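Local coordinates for regulatory protein RecX (Lactobacillus reuteri, PDB 3D5L) that probably modulates the activity of RecA, the recombinase of DNA repair, at residues Ala61-Arg66 / Ile88-Glu93; Asp69-Gln74 / Gln106-His111; Ala112-Tyr117 / Lys139-Ser144. All coordinates share one frame; numbering follows the deposited sequence.

Interaction 1. Residues Ala61-Arg66 / Ile88-Glu93; sequences AKAYSR and IDTPEE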
ATOM      1  N   ALA A  61     -15.128 -12.138  -2.047  1.00  9.29           N
ATOM      2  CA  ALA A  61     -15.542 -11.382  -0.867  1.00 10.70           C
ATOM      3  C   ALA A  61     -14.649 -11.719   0.323  1.00 11.57           C
ATOM      4  O   ALA A  61     -14.346 -10.856   1.144  1.00 12.36           O
ATOM      5  CB  ALA A  61     -17.009 -11.674  -0.532  1.00  7.43           C
ATOM      6  N   LYS A  62     -14.219 -12.977   0.406  1.00 13.77           N
ATOM      7  CA  LYS A  62     -13.342 -13.417   1.489  1.00 15.19           C
ATOM      8  C   LYS A  62     -11.948 -12.788   1.391  1.00 13.49           C
ATOM      9  O   LYS A  62     -11.344 -12.449   2.409  1.00 14.36           O
ATOM     10  CB  LYS A  62     -13.201 -14.938   1.470  1.00 18.80           C
ATOM     11  CG  LYS A  62     -14.512 -15.673   1.638  1.00 22.58           C
ATOM     12  CD  LYS A  62     -14.800 -15.993   3.080  1.00 24.76           C
ATOM     13  CE  LYS A  62     -14.200 -17.331   3.431  1.00 26.39           C
ATOM     14  NZ  LYS A  62     -14.695 -18.336   2.457  1.00 27.58           N
ATOM     15  N   ALA A  63     -11.435 -12.629   0.174  1.00 11.81           N
ATOM     16  CA  ALA A  63     -10.100 -12.046   0.005  1.00 12.18           C
ATOM     17  C   ALA A  63     -10.199 -10.565   0.348  1.00 12.45           C
ATOM     18  O   ALA A  63      -9.283  -9.966   0.912  1.00 13.02           O
ATOM     19  CB  ALA A  63      -9.610 -12.237  -1.434  1.00  6.82           C
ATOM     20  N   TYR A  64     -11.339  -9.985   0.016  1.00 11.74           N
ATOM     21  CA  TYR A  64     -11.571  -8.592   0.306  1.00 12.59           C
ATOM     22  C   TYR A  64     -11.536  -8.388   1.818  1.00 11.80           C
ATOM     23  O   TYR A  64     -10.881  -7.467   2.305  1.00 12.58           O
ATOM     24  CB  TYR A  64     -12.929  -8.166  -0.251  1.00 13.89           C
ATOM     25  CG  TYR A  64     -13.226  -6.711   0.003  1.00 15.18           C
ATOM     26  CD1 TYR A  64     -12.540  -5.708  -0.694  1.00 16.11           C
ATOM     27  CD2 TYR A  64     -14.171  -6.332   0.953  1.00 14.29           C
ATOM     28  CE1 TYR A  64     -12.790  -4.355  -0.448  1.00 15.46           C
ATOM     29  CE2 TYR A  64     -14.427  -4.984   1.208  1.00 19.43           C
ATOM     30  CZ  TYR A  64     -13.734  -4.005   0.498  1.00 17.78           C
ATOM     31  OH  TYR A  64     -14.022  -2.680   0.716  1.00 20.05           O
ATOM     32  N   SER A  65     -12.243  -9.250   2.553  1.00 11.81           N
ATOM     33  CA  SER A  65     -12.293  -9.176   4.020  1.00 12.27           C
ATOM     34  C   SER A  65     -10.897  -9.237   4.606  1.00 10.17           C
ATOM     35  O   SER A  65     -10.560  -8.474   5.509  1.00 10.06           O
ATOM     36  CB  SER A  65     -13.101 -10.342   4.598  1.00 14.45           C
ATOM     37  OG  SER A  65     -14.428 -10.317   4.128  1.00 22.09           O
ATOM     38  N   ARG A  66     -10.086 -10.165   4.107  1.00  9.01           N
ATOM     39  CA  ARG A  66      -8.721 -10.295   4.602  1.00  7.90           C
ATOM     40  C   ARG A  66      -7.875  -9.044   4.305  1.00  7.26           C
ATOM     41  O   ARG A  66      -6.983  -8.709   5.082  1.00  6.79           O
ATOM     42  CB  ARG A  66      -8.071 -11.537   4.012  1.00  9.99           C
ATOM     43  CG  ARG A  66      -8.777 -12.817   4.417  1.00 16.76           C
ATOM     44  CD  ARG A  66      -7.853 -14.007   4.278  1.00 21.03           C
ATOM     45  NE  ARG A  66      -6.568 -13.742   4.924  1.00 25.73           N
ATOM     46  CZ  ARG A  66      -5.570 -14.617   4.988  1.00 26.68           C
ATOM     47  NH1 ARG A  66      -5.713 -15.824   4.450  1.00 28.71           N
ATOM     48  NH2 ARG A  66      -4.425 -14.277   5.562  1.00 26.05           N
ATOM     49  N   ILE A  88      -1.230 -14.504  -0.681  1.00 12.79           N
ATOM     50  CA  ILE A  88      -2.183 -15.523  -0.234  1.00 14.27           C
ATOM     51  C   ILE A  88      -2.873 -16.200  -1.418  1.00 15.33           C
ATOM     52  O   ILE A  88      -4.008 -16.670  -1.322  1.00 14.97           O
ATOM     53  CB  ILE A  88      -3.250 -14.938   0.738  1.00 12.62           C
ATOM     54  CG1 ILE A  88      -4.135 -13.924   0.020  1.00  9.97           C
ATOM     55  CG2 ILE A  88      -2.555 -14.286   1.924  1.00 11.02           C
ATOM     56  CD1 ILE A  88      -5.328 -13.453   0.856  1.00 10.63           C
ATOM     57  N   ASP A  89      -2.149 -16.234  -2.534  1.00 17.91           N
ATOM     58  CA  ASP A  89      -2.593 -16.839  -3.778  1.00 19.73           C
ATOM     59  C   ASP A  89      -4.038 -16.538  -4.177  1.00 21.24           C
ATOM     60  O   ASP A  89      -4.875 -17.432  -4.289  1.00 21.69           O
ATOM     61  CB  ASP A  89      -2.375 -18.351  -3.722  1.00 19.82           C
ATOM     62  CG  ASP A  89      -2.498 -19.001  -5.086  1.00 21.64           C
ATOM     63  OD1 ASP A  89      -1.853 -18.516  -6.048  1.00 18.58           O
ATOM     64  OD2 ASP A  89      -3.238 -20.002  -5.193  1.00 23.85           O
ATOM     65  N   THR A  90      -4.323 -15.268  -4.414  1.00 20.96           N
ATOM     66  CA  THR A  90      -5.658 -14.873  -4.814  1.00 21.12           C
ATOM     67  C   THR A  90      -5.766 -15.009  -6.330  1.00 21.62           C
ATOM     68  O   THR A  90      -4.830 -14.669  -7.057  1.00 20.40           O
ATOM     69  CB  THR A  90      -5.927 -13.411  -4.409  1.00 20.83           C
ATOM     70  OG1 THR A  90      -5.787 -13.283  -2.989  1.00 24.40           O
ATOM     71  CG2 THR A  90      -7.324 -12.986  -4.809  1.00 19.91           C
ATOM     72  N   PRO A  91      -6.900 -15.541  -6.829  1.00 22.42           N
ATOM     73  CA  PRO A  91      -7.036 -15.671  -8.282  1.00 22.10           C
ATOM     74  C   PRO A  91      -6.736 -14.311  -8.918  1.00 24.70           C
ATOM     75  O   PRO A  91      -7.175 -13.270  -8.417  1.00 24.98           O
ATOM     76  CB  PRO A  91      -8.480 -16.111  -8.441  1.00 19.92           C
ATOM     77  CG  PRO A  91      -8.644 -17.019  -7.247  1.00 19.70           C
ATOM     78  CD  PRO A  91      -8.011 -16.218  -6.135  1.00 20.04           C
ATOM     79  N   GLU A  92      -5.976 -14.322 -10.010  1.00 25.74           N
ATOM     80  CA  GLU A  92      -5.571 -13.092 -10.685  1.00 26.43           C
ATOM     81  C   GLU A  92      -6.723 -12.251 -11.222  1.00 26.07           C
ATOM     82  O   GLU A  92      -6.566 -11.048 -11.459  1.00 24.84           O
ATOM     83  CB  GLU A  92      -4.592 -13.431 -11.811  1.00 28.79           C
ATOM     84  CG  GLU A  92      -3.849 -12.235 -12.382  1.00 33.38           C
ATOM     85  CD  GLU A  92      -3.155 -11.396 -11.308  1.00 37.11           C
ATOM     86  OE1 GLU A  92      -2.357 -11.948 -10.503  1.00 32.90           O
ATOM     87  OE2 GLU A  92      -3.405 -10.170 -11.285  1.00 39.84           O
ATOM     88  N   GLU A  93      -7.882 -12.870 -11.415  1.00 24.60           N
ATOM     89  CA  GLU A  93      -9.023 -12.119 -11.918  1.00 24.53           C
ATOM     90  C   GLU A  93      -9.675 -11.320 -10.779  1.00 23.44           C
ATOM     91  O   GLU A  93     -10.530 -10.475 -11.029  1.00 22.22           O
ATOM     92  CB  GLU A  93     -10.056 -13.055 -12.574  1.00 24.78           C
ATOM     93  CG  GLU A  93     -10.639 -14.110 -11.637  1.00 25.95           C
ATOM     94  CD  GLU A  93      -9.949 -15.451 -11.770  1.00 27.30           C
ATOM     95  OE1 GLU A  93      -8.731 -15.464 -12.070  1.00 29.04           O
ATOM     96  OE2 GLU A  93     -10.623 -16.492 -11.568  1.00 26.14           O
TER

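Interaction 2. Residues Asp69-Gln74 / Gln106-His111; sequences DYLSYQ and QLIDDH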
ATOM      1  N   ASP A  69      -8.549  -6.690   7.043  1.00 14.59           N
ATOM      2  CA  ASP A  69      -7.813  -6.975   8.273  1.00 14.04           C
ATOM      3  C   ASP A  69      -6.350  -6.532   8.082  1.00 12.45           C
ATOM      4  O   ASP A  69      -5.720  -6.038   9.001  1.00 12.77           O
ATOM      5  CB  ASP A  69      -7.832  -8.478   8.603  1.00 16.48           C
ATOM      6  CG  ASP A  69      -9.234  -9.018   8.846  1.00 23.51           C
ATOM      7  OD1 ASP A  69     -10.054  -8.311   9.473  1.00 25.23           O
ATOM      8  OD2 ASP A  69      -9.513 -10.172   8.432  1.00 26.34           O
ATOM      9  N   TYR A  70      -5.825  -6.727   6.877  1.00 11.66           N
ATOM     10  CA  TYR A  70      -4.454  -6.363   6.545  1.00 11.12           C
ATOM     11  C   TYR A  70      -4.238  -4.860   6.688  1.00 11.92           C
ATOM     12  O   TYR A  70      -3.210  -4.397   7.191  1.00 11.81           O
ATOM     13  CB  TYR A  70      -4.145  -6.813   5.108  1.00  9.46           C
ATOM     14  CG  TYR A  70      -2.753  -6.472   4.631  1.00 10.96           C
ATOM     15  CD1 TYR A  70      -1.626  -6.863   5.364  1.00 10.41           C
ATOM     16  CD2 TYR A  70      -2.554  -5.753   3.445  1.00 10.04           C
ATOM     17  CE1 TYR A  70      -0.341  -6.550   4.929  1.00  8.42           C
ATOM     18  CE2 TYR A  70      -1.261  -5.436   3.001  1.00 10.02           C
ATOM     19  CZ  TYR A  70      -0.167  -5.839   3.757  1.00  9.13           C
ATOM     20  OH  TYR A  70       1.111  -5.523   3.357  1.00 12.19           O
ATOM     21  N   LEU A  71      -5.230  -4.103   6.244  1.00 12.51           N
ATOM     22  CA  LEU A  71      -5.185  -2.653   6.313  1.00 12.51           C
ATOM     23  C   LEU A  71      -5.437  -2.135   7.735  1.00 13.54           C
ATOM     24  O   LEU A  71      -5.134  -0.977   8.032  1.00 12.80           O
ATOM     25  CB  LEU A  71      -6.230  -2.076   5.356  1.00 10.46           C
ATOM     26  CG  LEU A  71      -5.866  -2.083   3.871  1.00 10.14           C
ATOM     27  CD1 LEU A  71      -7.129  -2.190   2.998  1.00  7.46           C
ATOM     28  CD2 LEU A  71      -5.081  -0.792   3.557  1.00  9.73           C
ATOM     29  N   SER A  72      -5.966  -2.980   8.620  1.00 13.34           N
ATOM     30  CA  SER A  72      -6.252  -2.514   9.980  1.00 16.04           C
ATOM     31  C   SER A  72      -5.048  -2.398  10.908  1.00 16.23           C
ATOM     32  O   SER A  72      -5.155  -1.828  11.991  1.00 17.98           O
ATOM     33  CB  SER A  72      -7.334  -3.388  10.648  1.00 14.67           C
ATOM     34  OG  SER A  72      -6.834  -4.628  11.124  1.00 15.45           O
ATOM     35  N   TYR A  73      -3.899  -2.904  10.476  1.00 16.76           N
ATOM     36  CA  TYR A  73      -2.693  -2.868  11.304  1.00 16.49           C
ATOM     37  C   TYR A  73      -1.736  -1.725  11.004  1.00 17.71           C
ATOM     38  O   TYR A  73      -1.073  -1.231  11.915  1.00 16.43           O
ATOM     39  CB  TYR A  73      -1.919  -4.179  11.164  1.00 14.51           C
ATOM     40  CG  TYR A  73      -2.717  -5.411  11.495  1.00 15.22           C
ATOM     41  CD1 TYR A  73      -3.143  -5.666  12.808  1.00 17.44           C
ATOM     42  CD2 TYR A  73      -3.033  -6.340  10.505  1.00 16.60           C
ATOM     43  CE1 TYR A  73      -3.864  -6.826  13.120  1.00 16.40           C
ATOM     44  CE2 TYR A  73      -3.744  -7.505  10.808  1.00 18.07           C
ATOM     45  CZ  TYR A  73      -4.156  -7.740  12.117  1.00 19.14           C
ATOM     46  OH  TYR A  73      -4.839  -8.907  12.419  1.00 23.00           O
ATOM     47  N   GLN A  74      -1.653  -1.328   9.733  1.00 19.24           N
ATOM     48  CA  GLN A  74      -0.749  -0.262   9.304  1.00 20.35           C
ATOM     49  C   GLN A  74      -1.079   0.282   7.923  1.00 20.19           C
ATOM     50  O   GLN A  74      -1.853  -0.302   7.171  1.00 19.29           O
ATOM     51  CB  GLN A  74       0.702  -0.764   9.275  1.00 22.81           C
ATOM     52  CG  GLN A  74       1.336  -1.011  10.633  1.00 29.99           C
ATOM     53  CD  GLN A  74       2.675  -1.729  10.535  1.00 32.94           C
ATOM     54  OE1 GLN A  74       3.221  -2.186  11.543  1.00 34.34           O
ATOM     55  NE2 GLN A  74       3.207  -1.833   9.316  1.00 33.93           N
ATOM     56  N   GLN A 106     -11.918   4.032  -0.692  1.00 28.03           N
ATOM     57  CA  GLN A 106     -10.736   4.793  -0.318  1.00 27.98           C
ATOM     58  C   GLN A 106     -10.041   4.263   0.929  1.00 25.24           C
ATOM     59  O   GLN A 106      -9.789   4.992   1.896  1.00 21.86           O
ATOM     60  CB  GLN A 106     -11.064   6.278  -0.141  1.00 31.79           C
ATOM     61  CG  GLN A 106      -9.912   7.175  -0.588  1.00 36.58           C
ATOM     62  CD  GLN A 106      -9.456   6.869  -2.022  1.00 40.54           C
ATOM     63  OE1 GLN A 106     -10.245   6.938  -2.973  1.00 43.39           O
ATOM     64  NE2 GLN A 106      -8.180   6.523  -2.178  1.00 39.08           N
ATOM     65  N   LEU A 107      -9.731   2.975   0.884  1.00 23.39           N
ATOM     66  CA  LEU A 107      -9.040   2.320   1.972  1.00 22.51           C
ATOM     67  C   LEU A 107      -7.563   2.270   1.597  1.00 22.57           C
ATOM     68  O   LEU A 107      -6.715   1.870   2.397  1.00 23.19           O
ATOM     69  CB  LEU A 107      -9.631   0.930   2.181  1.00 22.77           C
ATOM     70  CG  LEU A 107     -11.110   1.015   2.572  1.00 21.69           C
ATOM     71  CD1 LEU A 107     -11.709  -0.377   2.698  1.00 22.77           C
ATOM     72  CD2 LEU A 107     -11.230   1.761   3.887  1.00 21.90           C
ATOM     73  N   ILE A 108      -7.276   2.674   0.362  1.00 21.23           N
ATOM     74  CA  ILE A 108      -5.910   2.752  -0.139  1.00 22.77           C
ATOM     75  C   ILE A 108      -5.757   4.110  -0.835  1.00 22.38           C
ATOM     76  O   ILE A 108      -6.685   4.587  -1.488  1.00 23.28           O
ATOM     77  CB  ILE A 108      -5.583   1.614  -1.124  1.00 23.29           C
ATOM     78  CG1 ILE A 108      -6.575   1.600  -2.279  1.00 23.66           C
ATOM     79  CG2 ILE A 108      -5.589   0.283  -0.379  1.00 25.39           C
ATOM     80  CD1 ILE A 108      -6.268   0.510  -3.308  1.00 24.29           C
ATOM     81  N   ASP A 109      -4.592   4.734  -0.685  1.00 19.56           N
ATOM     82  CA  ASP A 109      -4.353   6.050  -1.271  1.00 17.46           C
ATOM     83  C   ASP A 109      -2.851   6.288  -1.390  1.00 14.94           C
ATOM     84  O   ASP A 109      -2.212   6.702  -0.424  1.00 14.04           O
ATOM     85  CB  ASP A 109      -4.983   7.109  -0.367  1.00 18.48           C
ATOM     86  CG  ASP A 109      -5.002   8.488  -0.992  1.00 18.09           C
ATOM     87  OD1 ASP A 109      -4.429   8.674  -2.083  1.00 21.40           O
ATOM     88  OD2 ASP A 109      -5.599   9.400  -0.379  1.00 22.50           O
ATOM     89  N   ASP A 110      -2.298   6.042  -2.575  1.00 12.75           N
ATOM     90  CA  ASP A 110      -0.863   6.202  -2.815  1.00  9.20           C
ATOM     91  C   ASP A 110      -0.371   7.635  -2.736  1.00  9.14           C
ATOM     92  O   ASP A 110       0.800   7.885  -2.445  1.00 10.30           O
ATOM     93  CB  ASP A 110      -0.486   5.608  -4.174  1.00 11.53           C
ATOM     94  CG  ASP A 110      -0.318   4.099  -4.128  1.00 11.93           C
ATOM     95  OD1 ASP A 110      -0.681   3.505  -3.092  1.00 14.80           O
ATOM     96  OD2 ASP A 110       0.166   3.507  -5.127  1.00 10.37           O
ATOM     97  N   HIS A 111      -1.250   8.590  -2.984  1.00  8.36           N
ATOM     98  CA  HIS A 111      -0.824   9.972  -2.920  1.00  7.86           C
ATOM     99  C   HIS A 111      -0.594  10.383  -1.462  1.00  7.24           C
ATOM    100  O   HIS A 111       0.363  11.093  -1.151  1.00  7.87           O
ATOM    101  CB  HIS A 111      -1.869  10.852  -3.605  1.00 10.14           C
ATOM    102  CG  HIS A 111      -1.463  12.284  -3.728  1.00  9.58           C
ATOM    103  ND1 HIS A 111      -1.556  13.175  -2.681  1.00  9.39           N
ATOM    104  CD2 HIS A 111      -0.937  12.978  -4.767  1.00  8.05           C
ATOM    105  CE1 HIS A 111      -1.106  14.356  -3.068  1.00  7.92           C
ATOM    106  NE2 HIS A 111      -0.724  14.262  -4.330  1.00  7.97           N
TER

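Interaction 3. Residues Ala112-Tyr117 / Lys139-Ser144; sequences AYAASY and KGIGES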
ATOM      1  N   ALA A 112      -1.451   9.898  -0.566  1.00  7.15           N
ATOM      2  CA  ALA A 112      -1.350  10.222   0.856  1.00  5.06           C
ATOM      3  C   ALA A 112      -0.203   9.433   1.462  1.00  7.96           C
ATOM      4  O   ALA A 112       0.462   9.865   2.400  1.00  7.71           O
ATOM      5  CB  ALA A 112      -2.652   9.876   1.564  1.00  4.06           C
ATOM      6  N   TYR A 113       0.031   8.256   0.911  1.00  9.40           N
ATOM      7  CA  TYR A 113       1.115   7.440   1.388  1.00  9.52           C
ATOM      8  C   TYR A 113       2.463   8.107   1.092  1.00  8.58           C
ATOM      9  O   TYR A 113       3.300   8.244   1.982  1.00 10.37           O
ATOM     10  CB  TYR A 113       1.065   6.066   0.720  1.00 10.92           C
ATOM     11  CG  TYR A 113       2.133   5.144   1.242  1.00 11.46           C
ATOM     12  CD1 TYR A 113       1.848   4.201   2.232  1.00 11.73           C
ATOM     13  CD2 TYR A 113       3.449   5.251   0.781  1.00  8.68           C
ATOM     14  CE1 TYR A 113       2.858   3.385   2.754  1.00 14.92           C
ATOM     15  CE2 TYR A 113       4.458   4.450   1.296  1.00 13.22           C
ATOM     16  CZ  TYR A 113       4.161   3.521   2.277  1.00 13.91           C
ATOM     17  OH  TYR A 113       5.175   2.744   2.788  1.00 19.76           O
ATOM     18  N   ALA A 114       2.673   8.524  -0.152  1.00  7.14           N
ATOM     19  CA  ALA A 114       3.946   9.131  -0.533  1.00  8.41           C
ATOM     20  C   ALA A 114       4.266  10.357   0.319  1.00  9.53           C
ATOM     21  O   ALA A 114       5.415  10.551   0.744  1.00  9.90           O
ATOM     22  CB  ALA A 114       3.942   9.511  -2.023  1.00  5.49           C
ATOM     23  N   ALA A 115       3.248  11.177   0.569  1.00  8.21           N
ATOM     24  CA  ALA A 115       3.423  12.378   1.371  1.00  7.63           C
ATOM     25  C   ALA A 115       3.838  12.006   2.797  1.00  7.76           C
ATOM     26  O   ALA A 115       4.736  12.630   3.368  1.00  7.93           O
ATOM     27  CB  ALA A 115       2.124  13.199   1.395  1.00  3.42           C
ATOM     28  N   SER A 116       3.178  11.003   3.368  1.00  7.40           N
ATOM     29  CA  SER A 116       3.482  10.557   4.726  1.00 10.75           C
ATOM     30  C   SER A 116       4.880   9.973   4.785  1.00 10.60           C
ATOM     31  O   SER A 116       5.586  10.118   5.781  1.00  7.03           O
ATOM     32  CB  SER A 116       2.486   9.485   5.182  1.00 11.40           C
ATOM     33  OG  SER A 116       1.177  10.020   5.296  1.00 20.16           O
ATOM     34  N   TYR A 117       5.263   9.289   3.712  1.00 12.00           N
ATOM     35  CA  TYR A 117       6.581   8.687   3.647  1.00 13.48           C
ATOM     36  C   TYR A 117       7.646   9.768   3.674  1.00 12.02           C
ATOM     37  O   TYR A 117       8.614   9.677   4.427  1.00 14.81           O
ATOM     38  CB  TYR A 117       6.732   7.866   2.370  1.00 15.03           C
ATOM     39  CG  TYR A 117       8.097   7.237   2.232  1.00 16.75           C
ATOM     40  CD1 TYR A 117       8.403   6.043   2.886  1.00 19.72           C
ATOM     41  CD2 TYR A 117       9.086   7.837   1.456  1.00 17.09           C
ATOM     42  CE1 TYR A 117       9.655   5.460   2.769  1.00 20.42           C
ATOM     43  CE2 TYR A 117      10.351   7.264   1.333  1.00 22.13           C
ATOM     44  CZ  TYR A 117      10.625   6.073   1.993  1.00 23.02           C
ATOM     45  OH  TYR A 117      11.866   5.489   1.868  1.00 26.17           O
ATOM     46  N   LYS A 139       7.979   1.613  -5.059  1.00 18.81           N
ATOM     47  CA  LYS A 139       6.760   1.305  -4.312  1.00 17.55           C
ATOM     48  C   LYS A 139       5.545   1.393  -5.236  1.00 15.95           C
ATOM     49  O   LYS A 139       4.398   1.290  -4.788  1.00 14.71           O
ATOM     50  CB  LYS A 139       6.589   2.283  -3.144  1.00 20.67           C
ATOM     51  CG  LYS A 139       7.570   2.099  -2.005  1.00 22.60           C
ATOM     52  CD  LYS A 139       7.280   0.825  -1.218  1.00 29.49           C
ATOM     53  CE  LYS A 139       8.249   0.686  -0.039  1.00 35.21           C
ATOM     54  NZ  LYS A 139       7.898  -0.424   0.896  1.00 38.78           N
ATOM     55  N   GLY A 140       5.813   1.613  -6.522  1.00 13.86           N
ATOM     56  CA  GLY A 140       4.757   1.684  -7.518  1.00 13.87           C
ATOM     57  C   GLY A 140       4.034   3.008  -7.700  1.00 13.92           C
ATOM     58  O   GLY A 140       2.975   3.054  -8.334  1.00 13.29           O
ATOM     59  N   ILE A 141       4.603   4.088  -7.172  1.00 13.27           N
ATOM     60  CA  ILE A 141       3.974   5.401  -7.252  1.00 11.67           C
ATOM     61  C   ILE A 141       4.361   6.215  -8.498  1.00 11.57           C
ATOM     62  O   ILE A 141       5.532   6.296  -8.864  1.00 12.10           O
ATOM     63  CB  ILE A 141       4.288   6.192  -5.965  1.00 13.32           C
ATOM     64  CG1 ILE A 141       4.040   5.276  -4.754  1.00 16.11           C
ATOM     65  CG2 ILE A 141       3.411   7.447  -5.877  1.00 12.63           C
ATOM     66  CD1 ILE A 141       4.020   5.984  -3.403  1.00 16.63           C
ATOM     67  N   GLY A 142       3.366   6.807  -9.155  1.00 11.22           N
ATOM     68  CA  GLY A 142       3.626   7.592 -10.355  1.00  9.21           C
ATOM     69  C   GLY A 142       4.500   8.797 -10.071  1.00  9.15           C
ATOM     70  O   GLY A 142       4.663   9.173  -8.904  1.00 10.37           O
ATOM     71  N   GLU A 143       5.048   9.404 -11.126  1.00  8.00           N
ATOM     72  CA  GLU A 143       5.935  10.564 -11.004  1.00 10.86           C
ATOM     73  C   GLU A 143       5.229  11.796 -10.456  1.00 10.75           C
ATOM     74  O   GLU A 143       5.846  12.614  -9.774  1.00  9.77           O
ATOM     75  CB  GLU A 143       6.561  10.911 -12.366  1.00 14.04           C
ATOM     76  CG  GLU A 143       7.594   9.908 -12.858  1.00 18.20           C
ATOM     77  CD  GLU A 143       8.770   9.758 -11.891  1.00 20.51           C
ATOM     78  OE1 GLU A 143       9.552  10.722 -11.731  1.00 21.00           O
ATOM     79  OE2 GLU A 143       8.905   8.675 -11.284  1.00 21.65           O
ATOM     80  N   SER A 144       3.945  11.933 -10.776  1.00 11.30           N
ATOM     81  CA  SER A 144       3.149  13.062 -10.309  1.00 10.75           C
ATOM     82  C   SER A 144       2.973  13.015  -8.791  1.00  9.88           C
ATOM     83  O   SER A 144       3.130  14.029  -8.124  1.00  9.57           O
ATOM     84  CB  SER A 144       1.787  13.052 -10.982  1.00 11.36           C
ATOM     85  OG  SER A 144       1.069  11.905 -10.600  1.00 17.66           O
TER

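Interaction 1. Residues Ala61-Arg66 / Ile88-Glu93
The turn between two successive helices of the first RecX three-helix domain, helix-turn-helix in its sequence clan, meets helix 48-71 here, with Thr-90 touching Ala-63 and Ile-88 touching Arg-66. On the more buried side, Ala-63 CB lies 4.1 Å from Thr-90 CG2, and at these two residues the backbones come closest, their CA atoms 7.1 Å apart. Thr-90 has its methyl anti to the backbone N, which turns CG2 to the helix and leaves OG1 beside its own backbone N, hydrogen-bonded to Leu-85 O. The threonine therefore divides its work, one branch packing on the alanine and the other fixed to the end of helix 78-87.

At the solvent-facing margin, Arg-66 reaches toward Ile-88 from the opposite direction. Its chain bends at chi3 (49°), which brings one face of the guanidinium over the isoleucine. CG2 approaches NH2 at 4.1 Å, while CD1 sits under the same face toward its rim, 4.1 Å from the plane. The meeting is apolar carbon against the face of a flat cation.

The backbone of the turn is set by the end of helix 78-87. Asp-89, with positive phi (43°), is the C-prime residue of a Schellman motif in which Thr-90 N bonds Leu-85 O and Asp-89 N bonds Lys-86 O. Ala-63 also touches Ile-98 of helix 92-104. A Schellman-capped helix end whose following turn rests against a third helix is consistent with a compact three-helix unit of helix-turn-helix type.

Interaction 2. Residues Asp69-Gln74 / Gln106-His111
Leu-71, near the C-terminal end of helix 48-71, sets both of its methyls against Leu-107 and Ile-108 of the connection before helix 110-124. CD1 lies 4.1 Å from Leu-107 CB, and the two leucine side chains cross at about a right angle. The other branch, CD2, comes within 3.3 Å of Leu-107 O, a close carbon-to-carbonyl approach, and within 4.1 Å of Ile-108 CG2. CG lies anti to the carbonyl carbon (chi1 -77°), directing the fork at the connection; both methyls lie near Leu-107 O, CD1 toward Leu-107 CB and CD2 toward Ile-108 CG2. An alanine here lacks both methyls and would probably open a gap beside Leu-107 CB and Ile-108 CG2, leaving the connection free to shift against the helix.

Further out, Leu-102 of helix 92-104 touches both Leu-71 and Leu-107. Tyr-64 and Leu-68 cover Leu-107 as well, and Ile-108 packs on Ile-81 of helix 78-87. Gln-106 has positive phi in a Schellman motif that turns the chain out of helix 92-104, and Asp-109 is the N-cap of the next helix, its OD1 taking a weak bond from His-111 N (3.3 Å). Asp-110 OD1 in turn accepts from Glu-78 N. On the other segment, Ser-72 OG and Ser-72 N both give to Asp-69 O from the same face of its plane, OG at 2.8 Å.

No hydrogen bond crosses between 69-74 and 106-111. Their union rests on aliphatic carbons and one backbone oxygen, which suggests that van der Waals fit, rather than polar pairing, holds the two together.

Interaction 3. Residues Ala112-Tyr117 / Lys139-Ser144
Apolar contact comes first: Ile-141 pushes its CD1 methyl onto helix 110-124 between Ala-114 and Tyr-113. The methyl is 3.8 Å from Ala-114 CB and 4.3 Å from Tyr-113 CD2, which it meets obliquely. Ile-141 owes this reach to an extended chain, CG1 anti to the carbonyl carbon and CD1 continuing outward (chi2 -168°). Tyr-113, whose CG is anti to its backbone N (chi1 -177°), lays its ring along the same side of the helix. Leu-136 of helix 129-138 touches Ala-114 and Ile-141 both, adding to the apolar cluster, and also packs on Tyr-117, whose ring runs nearly parallel to that of His-135.

Polar interactions lie at the margins. Lys-139 O is hydrogen-bonded to Ser-79 OG, tying the turn to helix 78-87, and Glu-143 OE2 forms a salt bridge with Arg-137 NE.

Backbone conformation makes the tight turn possible. Gly-140 ends helix 129-138 in a Schellman motif at positive phi (84°), where a side chain would press on the carbonyl of Lys-139. Gly-142 is the N-cap of helix 143-149, so Ile-141 is the one side chain carried between two glycines, and it points to the helix.

Across the two segments no hydrogen bond forms. A single isoleucine methyl meeting a small alanine and an aromatic ring suggests that burial rather than charge holds the turn on helix 110-124; the Glu-143 to Arg-137 salt bridge instead links the turn's following helix with helix 129-138.

Overall arrangement
The three contacts lie one after another along the elongated molecule, although the segments of interactions 1 and 2 alternate in sequence. Interactions 1 and 2 share helix 48-71 and have centres about 15 Å apart; they touch where Tyr-64 OH lies 3.8 Å from Leu-107 CD1. Interactions 2 and 3 share helix 110-124, with centres about 13 Å apart, and meet where Asp-110 O is 3.9 Å from Ile-141 CD1. Interactions 1 and 3 do not touch, their centres being about 24 Å apart. They resemble each other, each setting an interhelical turn on an alanine of an earlier helix. Interaction 2 lies where the first three-helix unit passes into the second, and connects these similar contacts.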